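Local coordinates for hypothetical protein TM1553 (Thermotoga maritima, PDB 1VRM), which probably transfers the FMN moiety of FAD to target proteins, as other members of the ApbE family of flavin transferases do, at residues E46-L49 with E50-R54; C93-A96 with E97-D100; R173-Q176 with I177-F181; A231-G234 with D235-Y239; L295-N299 with M300-L304. One frame throughout, in Å; residues are numbered along the deposited sequence. Where two conformers were deposited one is given.

Interaction 1 of 5, residues E46-L49 with E50-R54; sequences EAIL and EDMKR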
loop_
_atom_site.group_PDB
_atom_site.type_symbol
_atom_site.label_atom_id
_atom_site.label_comp_id
_atom_site.label_asym_id
_atom_site.label_seq_id
_atom_site.Cartn_x
_atom_site.Cartn_y
_atom_site.Cartn_z
ATOM N N GLU A 46 19.775 7.311 6.693
ATOM C CA GLU A 46 20.112 6.016 7.305
ATOM C C GLU A 46 19.037 5.599 8.325
ATOM O O GLU A 46 18.616 4.440 8.323
ATOM C CB GLU A 46 21.473 6.075 7.990
ATOM C CG GLU A 46 21.864 4.822 8.829
ATOM C CD GLU A 46 21.858 3.466 8.107
ATOM O OE1 GLU A 46 22.169 3.419 6.882
ATOM O OE2 GLU A 46 21.606 2.414 8.814
ATOM N N ALA A 47 18.624 6.530 9.155
ATOM C CA ALA A 47 17.551 6.295 10.155
ATOM C C ALA A 47 16.281 5.829 9.467
ATOM O O ALA A 47 15.616 4.892 9.928
ATOM C CB ALA A 47 17.252 7.520 10.909
ATOM N N ILE A 48 15.937 6.525 8.401
ATOM C CA ILE A 48 14.727 6.202 7.639
ATOM C C ILE A 48 14.816 4.798 7.020
ATOM O O ILE A 48 13.912 3.975 7.144
ATOM C CB ILE A 48 14.476 7.246 6.547
ATOM C CG1 ILE A 48 13.998 8.548 7.145
ATOM C CG2 ILE A 48 13.463 6.690 5.542
ATOM C CD1 ILE A 48 13.959 9.694 6.198
ATOM N N LEU A 49 15.941 4.471 6.401
ATOM C CA LEU A 49 16.116 3.154 5.814
ATOM C C LEU A 49 16.029 2.069 6.864
ATOM O O LEU A 49 15.396 0.996 6.663
ATOM C CB LEU A 49 17.456 3.057 5.097
ATOM C CG LEU A 49 17.626 1.719 4.345
ATOM C CD1 LEU A 49 16.537 1.394 3.300
ATOM C CD2 LEU A 49 19.045 1.715 3.725
ATOM N N GLU A 50 16.635 2.336 8.017
ATOM C CA GLU A 50 16.556 1.326 9.109
ATOM C C GLU A 50 15.095 1.076 9.486
ATOM O O GLU A 50 14.690 -0.074 9.672
ATOM C CB GLU A 50 17.327 1.781 10.327
ATOM C CG GLU A 50 18.827 1.838 10.065
ATOM C CD GLU A 50 19.601 2.389 11.287
ATOM O OE1 GLU A 50 18.996 2.645 12.353
ATOM O OE2 GLU A 50 20.819 2.577 11.118
ATOM N N ASP A 51 14.312 2.136 9.603
ATOM C CA ASP A 51 12.876 1.951 9.964
ATOM C C ASP A 51 12.113 1.200 8.865
ATOM O O ASP A 51 11.263 0.345 9.143
ATOM C CB ASP A 51 12.239 3.276 10.258
ATOM C CG ASP A 51 10.943 3.136 10.999
ATOM O OD1 ASP A 51 10.985 2.527 12.082
ATOM O OD2 ASP A 51 9.890 3.652 10.510
HETATM N N MSE A 52 12.400 1.530 7.616
HETATM C CA MSE A 52 11.723 0.853 6.491
HETATM C C MSE A 52 12.022 -0.643 6.509
HETATM O O MSE A 52 11.119 -1.479 6.301
HETATM C CB MSE A 52 12.098 1.473 5.144
HETATM C CG MSE A 52 11.537 2.817 5.023
HETATM SE SE MSE A 52 12.246 3.590 3.285
HETATM C CE MSE A 52 10.474 4.126 2.504
ATOM N N LYS A 53 13.282 -0.983 6.762
ATOM C CA LYS A 53 13.668 -2.388 6.875
ATOM C C LYS A 53 13.044 -3.044 8.101
ATOM O O LYS A 53 12.552 -4.182 8.020
ATOM C CB LYS A 53 15.178 -2.548 6.868
ATOM C CG LYS A 53 15.801 -2.155 5.529
ATOM C CD LYS A 53 17.305 -2.236 5.578
ATOM C CE LYS A 53 17.882 -2.087 4.179
ATOM N NZ LYS A 53 17.124 -2.881 3.177
ATOM N N ARG A 54 13.015 -2.340 9.212
ATOM C CA ARG A 54 12.405 -2.847 10.430
ATOM C C ARG A 54 10.930 -3.249 10.186
ATOM O O ARG A 54 10.487 -4.327 10.535
ATOM C CB ARG A 54 12.462 -1.787 11.506
ATOM C CG ARG A 54 11.825 -2.197 12.823
ATOM C CD ARG A 54 11.789 -1.060 13.808
ATOM N NE ARG A 54 10.869 -0.033 13.384
ATOM C CZ ARG A 54 9.553 -0.119 13.567
ATOM N NH1 ARG A 54 9.039 -1.174 14.216
ATOM N NH2 ARG A 54 8.768 0.844 13.131
#
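Glu-50 meets Glu-46 one turn back on the alpha-helix 41-58, where every residue from 50 to 53 bonds to the carbonyl four positions earlier. Glu-50 N donates to Glu-46 O at 2.9 Å, and on the outer surface of the helix the two carboxylates come together with their planes 70° apart. The Glu-46 chain bends at its second torsion (chi2 56°) to bring its acid group over, whereas Glu-50 runs extended beyond CG. Glu-46 OE2 and Glu-50 OE2 are modelled 2.4 Å apart, a doubtfully short separation. Asp-51 N bonds to Ala-47 O, while its side chain leads off toward helix 166-181 and forms a salt bridge there with Arg-173. Met-52, a selenomethionine, lies beside Ile-48 and points the same way, its SE 4.0 Å from Ile-48 CG2; both are buried between strand 28-35 and helix 166-181. Lys-53 N bonds to Leu-49 O, and in one of its two conformers Lys-53 lays its chain obliquely over Leu-49, with Lys-53 CE 3.8 Å from both Leu-49 CG and Leu-49 CD1. Arg-54 turns back to Asp-51 and has a second salt bridge to Glu-84. It grips a single oxygen side-on: Arg-54 NE lies 2.9 Å and Arg-54 NH2 3.0 Å from Asp-51 OD1, both reaching it from the same face of the carboxylate.

Interaction 2 of 5, residues C93-A96 with E97-D100; sequences CAFA and ELTD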
loop_
_atom_site.group_PDB
_atom_site.type_symbol
_atom_site.label_atom_id
_atom_site.label_comp_id
_atom_site.label_asym_id
_atom_site.label_seq_id
_atom_site.Cartn_x
_atom_site.Cartn_y
_atom_site.Cartn_z
ATOM N N CYS A 93 -7.994 -2.768 9.473
ATOM C CA CYS A 93 -9.399 -3.194 9.575
ATOM C C CYS A 93 -10.365 -1.996 9.438
ATOM O O CYS A 93 -11.409 -2.146 8.842
ATOM C CB CYS A 93 -9.654 -3.993 10.851
ATOM S SG CYS A 93 -8.783 -5.593 10.802
ATOM N N ALA A 94 -9.985 -0.813 9.910
ATOM C CA ALA A 94 -10.831 0.371 9.741
ATOM C C ALA A 94 -10.940 0.788 8.274
ATOM O O ALA A 94 -12.028 1.186 7.825
ATOM C CB ALA A 94 -10.315 1.476 10.574
ATOM N N PHE A 95 -9.872 0.617 7.504
ATOM C CA PHE A 95 -9.990 0.832 6.045
ATOM C C PHE A 95 -10.860 -0.206 5.355
ATOM O O PHE A 95 -11.520 0.092 4.377
ATOM C CB PHE A 95 -8.625 0.920 5.362
ATOM C CG PHE A 95 -7.932 2.256 5.523
ATOM C CD1 PHE A 95 -8.364 3.361 4.813
ATOM C CD2 PHE A 95 -6.842 2.390 6.367
ATOM C CE1 PHE A 95 -7.690 4.606 4.959
ATOM C CE2 PHE A 95 -6.190 3.594 6.507
ATOM C CZ PHE A 95 -6.638 4.710 5.825
ATOM N N ALA A 96 -10.798 -1.454 5.818
ATOM C CA ALA A 96 -11.639 -2.509 5.276
ATOM C C ALA A 96 -13.122 -2.162 5.520
ATOM O O ALA A 96 -13.939 -2.230 4.609
ATOM C CB ALA A 96 -11.287 -3.834 5.854
ATOM N N GLU A 97 -13.428 -1.674 6.724
ATOM C CA GLU A 97 -14.796 -1.269 7.017
ATOM C C GLU A 97 -15.225 -0.076 6.147
ATOM O O GLU A 97 -16.329 -0.054 5.595
ATOM C CB GLU A 97 -14.929 -0.977 8.500
ATOM C CG GLU A 97 -16.351 -0.686 8.867
ATOM C CD GLU A 97 -16.571 -0.813 10.348
ATOM O OE1 GLU A 97 -16.598 -1.971 10.834
ATOM O OE2 GLU A 97 -16.712 0.240 11.017
ATOM N N LEU A 98 -14.343 0.894 5.987
ATOM C CA LEU A 98 -14.655 2.079 5.220
ATOM C C LEU A 98 -14.960 1.739 3.771
ATOM O O LEU A 98 -15.774 2.405 3.111
ATOM C CB LEU A 98 -13.457 3.034 5.262
ATOM C CG LEU A 98 -13.550 4.326 4.489
ATOM C CD1 LEU A 98 -14.658 5.191 5.108
ATOM C CD2 LEU A 98 -12.192 5.014 4.523
ATOM N N THR A 99 -14.268 0.724 3.237
ATOM C CA THR A 99 -14.409 0.356 1.825
ATOM C C THR A 99 -15.282 -0.903 1.570
ATOM O O THR A 99 -15.224 -1.498 0.483
ATOM C CB THR A 99 -12.999 0.224 1.174
ATOM O OG1 THR A 99 -12.295 -0.841 1.834
ATOM C CG2 THR A 99 -12.231 1.475 1.324
ATOM N N ASP A 100 -16.039 -1.342 2.586
ATOM C CA ASP A 100 -16.845 -2.533 2.527
ATOM C C ASP A 100 -16.070 -3.720 2.049
ATOM O O ASP A 100 -16.548 -4.525 1.244
ATOM C CB ASP A 100 -18.066 -2.295 1.639
ATOM C CG ASP A 100 -18.918 -1.101 2.123
ATOM O OD1 ASP A 100 -19.096 -0.933 3.345
ATOM O OD2 ASP A 100 -19.400 -0.319 1.273
#
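A Schellman motif closes helix 83-98, and within it Thr-99 doubles back on Phe-95. The carbonyl oxygen of Phe-95 takes two bonds from this one residue: Thr-99 OG1 donates at 2.8 Å and Thr-99 N at 3.0 Å, arriving from opposite faces of the carbonyl plane. The hydroxyl can do so because chi1 of 63° sets it between the backbone N and the carbonyl carbon of its own residue. The same OG1 is also bonded to the backbone N of Phe-103, which ties the end of the helix to the following loop. Thr-99 N makes a further, weak bond to Ala-96 O. Just before it the helical pattern is regular, with Glu-97 N bonded to Cys-93 O and Leu-98 N to Ala-94 O. Phe-95 and Leu-98 lie side by side, pointing the same way, and Phe-95 CD1 is 4.2 Å from Leu-98 CD2; the phenyl ring also packs on Thr-274 and Ala-277 of helix 272-296. Asp-100 then takes a positive phi of 51°, with Asp-100 N bonded at 3.3 Å to Glu-97 O and Gly-101 N turned to Ala-96 O, the pair of nested bonds that defines a Schellman C-cap.

Interaction 3 of 5, residues R173-Q176 with I177-F181; sequences RARQ and IALSF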
loop_
_atom_site.group_PDB
_atom_site.type_symbol
_atom_site.label_atom_id
_atom_site.label_comp_id
_atom_site.label_asym_id
_atom_site.label_seq_id
_atom_site.Cartn_x
_atom_site.Cartn_y
_atom_site.Cartn_z
ATOM N N ARG A 173 5.852 7.106 8.533
ATOM C CA ARG A 173 6.885 7.046 9.575
ATOM C C ARG A 173 8.187 7.707 9.121
ATOM O O ARG A 173 8.832 8.432 9.885
ATOM C CB ARG A 173 7.156 5.621 9.998
ATOM C CG ARG A 173 6.157 5.249 11.079
ATOM C CD ARG A 173 6.521 4.017 11.773
ATOM N NE ARG A 173 7.880 4.038 12.285
ATOM C CZ ARG A 173 8.248 4.427 13.489
ATOM N NH1 ARG A 173 7.336 4.824 14.375
ATOM N NH2 ARG A 173 9.536 4.374 13.833
ATOM N N ALA A 174 8.566 7.463 7.893
ATOM C CA ALA A 174 9.784 8.037 7.355
ATOM C C ALA A 174 9.768 9.559 7.443
ATOM O O ALA A 174 10.756 10.158 7.865
ATOM C CB ALA A 174 10.033 7.556 5.947
ATOM N N ARG A 175 8.682 10.198 7.019
ATOM C CA ARG A 175 8.565 11.640 7.166
ATOM C C ARG A 175 8.676 12.076 8.622
ATOM O O ARG A 175 9.366 13.054 8.946
ATOM C CB ARG A 175 7.221 12.091 6.624
ATOM C CG ARG A 175 6.911 13.567 6.913
ATOM C CD ARG A 175 5.672 14.020 6.184
ATOM N NE ARG A 175 5.271 15.338 6.623
ATOM C CZ ARG A 175 4.619 15.544 7.774
ATOM N NH1 ARG A 175 4.320 14.549 8.617
ATOM N NH2 ARG A 175 4.322 16.771 8.107
ATOM N N GLN A 176 8.025 11.358 9.538
ATOM C CA GLN A 176 8.035 11.700 10.963
ATOM C C GLN A 176 9.473 11.638 11.482
ATOM O O GLN A 176 9.899 12.498 12.253
ATOM C CB GLN A 176 7.136 10.753 11.787
ATOM C CG GLN A 176 5.598 10.745 11.459
ATOM C CD GLN A 176 4.842 9.455 12.039
ATOM O OE1 GLN A 176 5.356 8.736 12.943
ATOM N NE2 GLN A 176 3.624 9.196 11.523
ATOM N N ILE A 177 10.212 10.625 11.054
ATOM C CA ILE A 177 11.629 10.460 11.457
ATOM C C ILE A 177 12.442 11.667 10.994
ATOM O O ILE A 177 13.164 12.294 11.779
ATOM C CB ILE A 177 12.229 9.115 10.937
ATOM C CG1 ILE A 177 11.569 7.943 11.656
ATOM C CG2 ILE A 177 13.734 9.100 11.070
ATOM C CD1 ILE A 177 11.770 6.624 11.026
ATOM N N ALA A 178 12.297 12.037 9.724
ATOM C CA ALA A 178 13.069 13.146 9.179
ATOM C C ALA A 178 12.793 14.421 9.959
ATOM O O ALA A 178 13.712 15.174 10.326
ATOM C CB ALA A 178 12.733 13.321 7.723
ATOM N N LEU A 179 11.493 14.685 10.167
ATOM C CA LEU A 179 11.078 15.936 10.860
ATOM C C LEU A 179 11.428 15.958 12.330
ATOM O O LEU A 179 11.539 17.025 12.937
ATOM C CB LEU A 179 9.611 16.224 10.623
ATOM C CG LEU A 179 9.216 16.384 9.158
ATOM C CD1 LEU A 179 7.750 16.606 9.017
ATOM C CD2 LEU A 179 9.996 17.494 8.477
ATOM N N SER A 180 11.577 14.791 12.904
ATOM C CA SER A 180 12.047 14.652 14.305
ATOM C C SER A 180 13.530 15.055 14.428
ATOM O O SER A 180 13.961 15.641 15.420
ATOM C CB SER A 180 11.879 13.207 14.795
ATOM O OG SER A 180 10.526 12.856 15.038
ATOM N N PHE A 181 14.330 14.741 13.411
ATOM C CA PHE A 181 15.711 15.223 13.340
ATOM C C PHE A 181 15.785 16.707 13.105
ATOM O O PHE A 181 16.612 17.410 13.683
ATOM C CB PHE A 181 16.505 14.538 12.222
ATOM C CG PHE A 181 17.006 13.187 12.599
ATOM C CD1 PHE A 181 18.156 13.048 13.384
ATOM C CD2 PHE A 181 16.368 12.036 12.157
ATOM C CE1 PHE A 181 18.649 11.798 13.728
ATOM C CE2 PHE A 181 16.875 10.790 12.493
ATOM C CZ PHE A 181 17.998 10.683 13.284
#
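Leu-179 sets a methyl on the flat end of Arg-175. Leu-179 CD1 sits over the centre of one face of the guanidinium, 3.5 Å from Arg-175 CZ, and the two side chains cross at a slant. Arg-175 reaches this position with its chain fully extended from CG to NE, CG lying opposite the backbone N (chi1 172°), so that it stands out across the helix axis, and Leu-179 reaches back to it. With an alanine here the methyl of Leu-179 would probably lose the flat group covering it. On another side of the helix, Ile-177 curls over the carbonyl of Arg-173, with Ile-177 CG1 3.3 Å from Arg-173 O. Ile-177 CD1 comes near the same arginine's guanidinium, 4.2 Å from Arg-173 NH2.

All of this happens in the last turns of helix 166-181, where the backbone bonds i to i+4 are regular: Ile-177 N to Arg-173 O, Ala-178 N to Ala-174 O, Leu-179 N to Arg-175 O. Near the end, Gln-176 O takes two bonds from one residue, Ser-180 N and, in one of two conformers, Ser-180 OG each donating at 2.9 Å from opposite faces of the carbonyl plane, the hydroxyl well out of it.

Further out, Ala-174, Ile-177, Ala-178 and Phe-181 face helix 41-58; Ala-174 rests on Ile-48 and Phe-181 on Ala-47. The ring of Phe-181 also presents its edge to Ile-177 CG2. The polar end of Arg-173 is held from that neighbouring helix by Asp-51.

Interaction 4 of 5, residues A231-G234 with D235-Y239; sequences ATSG and DYERY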
loop_
_atom_site.group_PDB
_atom_site.type_symbol
_atom_site.label_atom_id
_atom_site.label_comp_id
_atom_site.label_asym_id
_atom_site.label_seq_id
_atom_site.Cartn_x
_atom_site.Cartn_y
_atom_site.Cartn_z
ATOM N N ALA A 231 0.049 7.555 -4.120
ATOM C CA ALA A 231 0.275 6.099 -4.164
ATOM C C ALA A 231 -0.435 5.559 -5.409
ATOM O O ALA A 231 -1.551 5.990 -5.720
ATOM C CB ALA A 231 -0.258 5.429 -2.901
ATOM N N THR A 232 0.140 4.534 -6.033
ATOM C CA THR A 232 -0.420 3.910 -7.192
ATOM C C THR A 232 -0.526 2.398 -6.953
ATOM O O THR A 232 0.425 1.768 -6.438
ATOM C CB THR A 232 0.423 4.257 -8.443
ATOM O OG1 THR A 232 0.336 5.668 -8.697
ATOM C CG2 THR A 232 -0.083 3.488 -9.670
ATOM N N SER A 233 -1.683 1.816 -7.289
ATOM C CA SER A 233 -1.820 0.355 -7.361
ATOM C C SER A 233 -1.994 0.031 -8.832
ATOM O O SER A 233 -2.770 0.643 -9.524
ATOM C CB SER A 233 -3.032 -0.157 -6.602
ATOM O OG SER A 233 -2.835 -0.020 -5.218
ATOM N N GLY A 234 -1.333 -1.021 -9.282
ATOM C CA GLY A 234 -1.390 -1.368 -10.694
ATOM C C GLY A 234 -1.290 -2.867 -10.885
ATOM O O GLY A 234 -0.829 -3.605 -10.012
ATOM N N ASP A 235 -1.669 -3.283 -12.082
ATOM C CA ASP A 235 -1.570 -4.696 -12.454
ATOM C C ASP A 235 -0.202 -5.089 -12.963
ATOM O O ASP A 235 -0.016 -6.195 -13.451
ATOM C CB ASP A 235 -2.666 -5.067 -13.435
ATOM C CG ASP A 235 -2.399 -4.592 -14.839
ATOM O OD1 ASP A 235 -1.474 -3.822 -15.073
ATOM O OD2 ASP A 235 -3.140 -5.032 -15.739
ATOM N N TYR A 236 0.776 -4.213 -12.814
ATOM C CA TYR A 236 2.128 -4.478 -13.254
ATOM C C TYR A 236 3.077 -4.592 -12.067
ATOM O O TYR A 236 4.257 -4.794 -12.273
ATOM C CB TYR A 236 2.563 -3.363 -14.204
ATOM C CG TYR A 236 2.373 -1.965 -13.620
ATOM C CD1 TYR A 236 3.265 -1.452 -12.668
ATOM C CD2 TYR A 236 1.283 -1.191 -13.963
ATOM C CE1 TYR A 236 3.084 -0.187 -12.095
ATOM C CE2 TYR A 236 1.106 0.097 -13.404
ATOM C CZ TYR A 236 1.996 0.587 -12.482
ATOM O OH TYR A 236 1.796 1.852 -11.954
ATOM N N GLU A 237 2.581 -4.411 -10.838
ATOM C CA GLU A 237 3.468 -4.394 -9.648
ATOM C C GLU A 237 3.978 -5.796 -9.319
ATOM O O GLU A 237 5.172 -5.985 -9.067
ATOM C CB GLU A 237 2.750 -3.867 -8.404
ATOM C CG GLU A 237 2.243 -2.449 -8.463
ATOM C CD GLU A 237 1.488 -2.125 -7.193
ATOM O OE1 GLU A 237 2.151 -1.896 -6.142
ATOM O OE2 GLU A 237 0.244 -2.161 -7.233
ATOM N N ARG A 238 3.062 -6.765 -9.268
ATOM C CA ARG A 238 3.419 -8.134 -8.890
ATOM C C ARG A 238 2.471 -9.050 -9.652
ATOM O O ARG A 238 1.285 -9.144 -9.295
ATOM C CB ARG A 238 3.266 -8.282 -7.381
ATOM C CG ARG A 238 3.687 -9.624 -6.811
ATOM N N TYR A 239 2.987 -9.668 -10.720
ATOM C CA TYR A 239 2.186 -10.571 -11.531
ATOM C C TYR A 239 2.993 -11.725 -12.114
ATOM O O TYR A 239 4.211 -11.679 -12.210
ATOM C CB TYR A 239 1.492 -9.835 -12.690
ATOM C CG TYR A 239 2.394 -9.353 -13.816
ATOM C CD1 TYR A 239 2.986 -8.096 -13.763
ATOM C CD2 TYR A 239 2.628 -10.138 -14.960
ATOM C CE1 TYR A 239 3.792 -7.643 -14.819
ATOM C CE2 TYR A 239 3.413 -9.707 -15.994
ATOM C CZ TYR A 239 4.002 -8.461 -15.922
ATOM O OH TYR A 239 4.793 -8.046 -16.978
HETATM O O HOH W 1 0.024 -6.109 -9.323
#
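The ring of Tyr-236 lies against the chain of Gly-234, whose CA sits over one face, 4.0 Å from Tyr-236 CE2. A CB on Gly-234 would collide with this ring, consistent with a glycine here. At its far end Tyr-236 OH is 3.4 Å from Thr-232 CG2, the side chains crossing at about a right angle. The edge of the Tyr-239 ring faces Tyr-236 C. Tyr-236 folds back because its CG takes the crowded position between backbone N and carbonyl carbon (chi1 53°), at the third residue of the type I turn from Gly-234 to Glu-237.

The fourth residue returns to the first: Gly-234 N donates to Glu-237 OE2 at 2.8 Å, a nearly straight bond (164°) on the anti side of the carboxylate, tilted out of its plane. A water donates to Gly-234 O at 2.7 Å and accepts from Arg-238 N. Glu-237 OE2, Ser-233 OG and Thr-232 O also bond to an unidentified ligand, probably from the crystallisation liquor, which may mark a pocket; Ser-233 OG is also bonded to Ser-279 OG.

The turn leaves strand 229-234 for strand 239-242; the former pairs with strand 262-269, while helix 272-296 packs on Ala-231, Ser-233 and Asp-235.

Interaction 5 of 5, residues L295-N299 with M300-L304; sequences LDFPN and MGAHL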
loop_
_atom_site.group_PDB
_atom_site.type_symbol
_atom_site.label_atom_id
_atom_site.label_comp_id
_atom_site.label_asym_id
_atom_site.label_seq_id
_atom_site.Cartn_x
_atom_site.Cartn_y
_atom_site.Cartn_z
ATOM N N LEU A 295 -16.367 9.613 -8.432
ATOM C CA LEU A 295 -17.228 10.520 -7.655
ATOM C C LEU A 295 -16.977 10.426 -6.132
ATOM O O LEU A 295 -16.827 11.434 -5.469
ATOM C CB LEU A 295 -18.658 10.207 -7.950
ATOM C CG LEU A 295 -19.705 11.033 -7.223
ATOM C CD1 LEU A 295 -19.568 12.480 -7.635
ATOM C CD2 LEU A 295 -21.099 10.496 -7.511
ATOM N N ASP A 296 -16.972 9.216 -5.603
ATOM C CA ASP A 296 -17.011 8.999 -4.158
ATOM C C ASP A 296 -15.639 9.092 -3.482
ATOM O O ASP A 296 -15.563 9.552 -2.321
ATOM C CB ASP A 296 -17.590 7.637 -3.867
ATOM C CG ASP A 296 -19.073 7.547 -4.155
ATOM O OD1 ASP A 296 -19.718 8.613 -4.370
ATOM O OD2 ASP A 296 -19.609 6.408 -4.102
ATOM N N PHE A 297 -14.565 8.671 -4.170
ATOM C CA PHE A 297 -13.255 8.617 -3.521
ATOM C C PHE A 297 -12.737 9.937 -3.002
ATOM O O PHE A 297 -12.181 9.971 -1.900
ATOM C CB PHE A 297 -12.216 7.865 -4.364
ATOM C CG PHE A 297 -12.199 6.395 -4.079
ATOM C CD1 PHE A 297 -13.359 5.659 -4.066
ATOM C CD2 PHE A 297 -11.021 5.755 -3.731
ATOM C CE1 PHE A 297 -13.346 4.288 -3.780
ATOM C CE2 PHE A 297 -10.996 4.408 -3.482
ATOM C CZ PHE A 297 -12.150 3.679 -3.484
ATOM N N PRO A 298 -12.900 11.029 -3.756
ATOM C CA PRO A 298 -12.435 12.336 -3.273
ATOM C C PRO A 298 -13.096 12.729 -1.990
ATOM O O PRO A 298 -12.463 13.403 -1.170
ATOM C CB PRO A 298 -12.794 13.285 -4.398
ATOM C CG PRO A 298 -12.784 12.382 -5.649
ATOM C CD PRO A 298 -13.324 11.080 -5.173
ATOM N N ASN A 299 -14.312 12.264 -1.764
ATOM C CA ASN A 299 -14.980 12.583 -0.493
ATOM C C ASN A 299 -14.495 11.797 0.722
ATOM O O ASN A 299 -14.942 12.036 1.847
ATOM C CB ASN A 299 -16.473 12.475 -0.667
ATOM C CG ASN A 299 -16.986 13.410 -1.714
ATOM O OD1 ASN A 299 -16.502 14.524 -1.854
ATOM N ND2 ASN A 299 -17.973 12.963 -2.514
HETATM N N MSE A 300 -13.619 10.827 0.481
HETATM C CA MSE A 300 -12.869 10.109 1.504
HETATM C C MSE A 300 -11.438 10.638 1.623
HETATM O O MSE A 300 -10.632 10.094 2.376
HETATM C CB MSE A 300 -12.777 8.646 1.158
HETATM C CG MSE A 300 -14.042 7.918 1.389
HETATM SE SE MSE A 300 -13.689 5.959 1.066
HETATM C CE MSE A 300 -13.472 6.014 -0.760
ATOM N N GLY A 301 -11.151 11.706 0.884
ATOM C CA GLY A 301 -9.841 12.310 0.836
ATOM C C GLY A 301 -8.877 11.630 -0.139
ATOM O O GLY A 301 -7.658 11.776 -0.020
ATOM N N ALA A 302 -9.411 10.905 -1.110
ATOM C CA ALA A 302 -8.588 10.183 -2.085
ATOM C C ALA A 302 -8.840 10.798 -3.506
ATOM O O ALA A 302 -9.820 10.460 -4.155
ATOM C CB ALA A 302 -8.981 8.693 -2.049
ATOM N N HIS A 303 -7.973 11.713 -3.931
ATOM C CA HIS A 303 -8.088 12.415 -5.163
ATOM C C HIS A 303 -7.412 11.599 -6.209
ATOM O O HIS A 303 -6.199 11.342 -6.096
ATOM C CB HIS A 303 -7.488 13.801 -4.973
ATOM C CG HIS A 303 -8.118 14.474 -3.795
ATOM N ND1 HIS A 303 -9.449 14.856 -3.791
ATOM C CD2 HIS A 303 -7.682 14.609 -2.518
ATOM C CE1 HIS A 303 -9.782 15.252 -2.569
ATOM N NE2 HIS A 303 -8.731 15.120 -1.782
ATOM N N LEU A 304 -8.142 11.197 -7.251
ATOM C CA LEU A 304 -7.656 10.067 -8.029
ATOM C C LEU A 304 -7.654 10.159 -9.528
ATOM O O LEU A 304 -8.397 10.931 -10.148
ATOM C CB LEU A 304 -8.380 8.826 -7.647
ATOM C CG LEU A 304 -9.777 8.601 -8.147
ATOM C CD1 LEU A 304 -10.233 7.205 -7.747
ATOM C CD2 LEU A 304 -10.734 9.669 -7.617
#
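A bend at the third torsion of Met-300 (chi3 -70°), after an extended second one, turns the terminal methyl of this selenomethionine back onto the ring of Phe-297. Met-300 CE lies 3.4 Å from the centroid of the Phe-297 ring and 15° off its normal, a CH-pi contact over the face. The methyl is displaced toward the rim, and Met-300 CE comes within 3.3 Å of Phe-297 CD1. The selenium stands higher above the same face, 5.2 Å from the Phe-297 centroid, in a Met-aromatic contact. Ala-302 CB and Leu-304 CD1 also adjoin Phe-297, at its CD2 and CB respectively. With an alanine in place of Phe-297 the methyl of Met-300 would probably lose the face it rests on and be freer to turn, and a gap would open beside Ala-302.

These side chains bridge the tight connection between helix 272-296 and strand 303-308 of the antiparallel sheet. Phe-297 O is bonded twice, by Met-300 N at 2.9 Å and Ala-302 N at 3.0 Å, which reach it from opposite faces, both well out of the carbonyl plane. Next to it Gly-301 N donates to Pro-298 O, and the positive phi of Gly-301 (83°), which favours glycine, turns the chain into the strand.

Pro-298 packs on Leu-304 and His-303. Pro-298 CD lies 3.8 Å from Leu-304 CD2, the two side chains crossing at about a right angle, and Pro-298 CB is 3.7 Å from His-303 ND1, an atom hydrogen-bonded to Thr-318 OG1.

In the fold
All five contacts are partly buried; interaction 4 lies nearest the centre of the chain, interaction 3 farthest from it, at about 19 Å. Interactions 1 and 3, their centres 11 Å apart, join the same two helices, whose interface is apolar apart from one salt bridge, while the Glu-46 and Glu-50 pair and Arg-175 lie on the outer side. Interactions 2 and 5 are chain-reversing ends of helices 83-98 and 272-296; there carbonyls accepting two hydrogen bonds help end the helices, as Gln-176 O does in interaction 3, and Leu-98 packs on the selenium of Met-300. The carboxylate-to-backbone bond of interaction 4 contrasts with the methyl-on-ring packing of interaction 5, which reaches the same sheet.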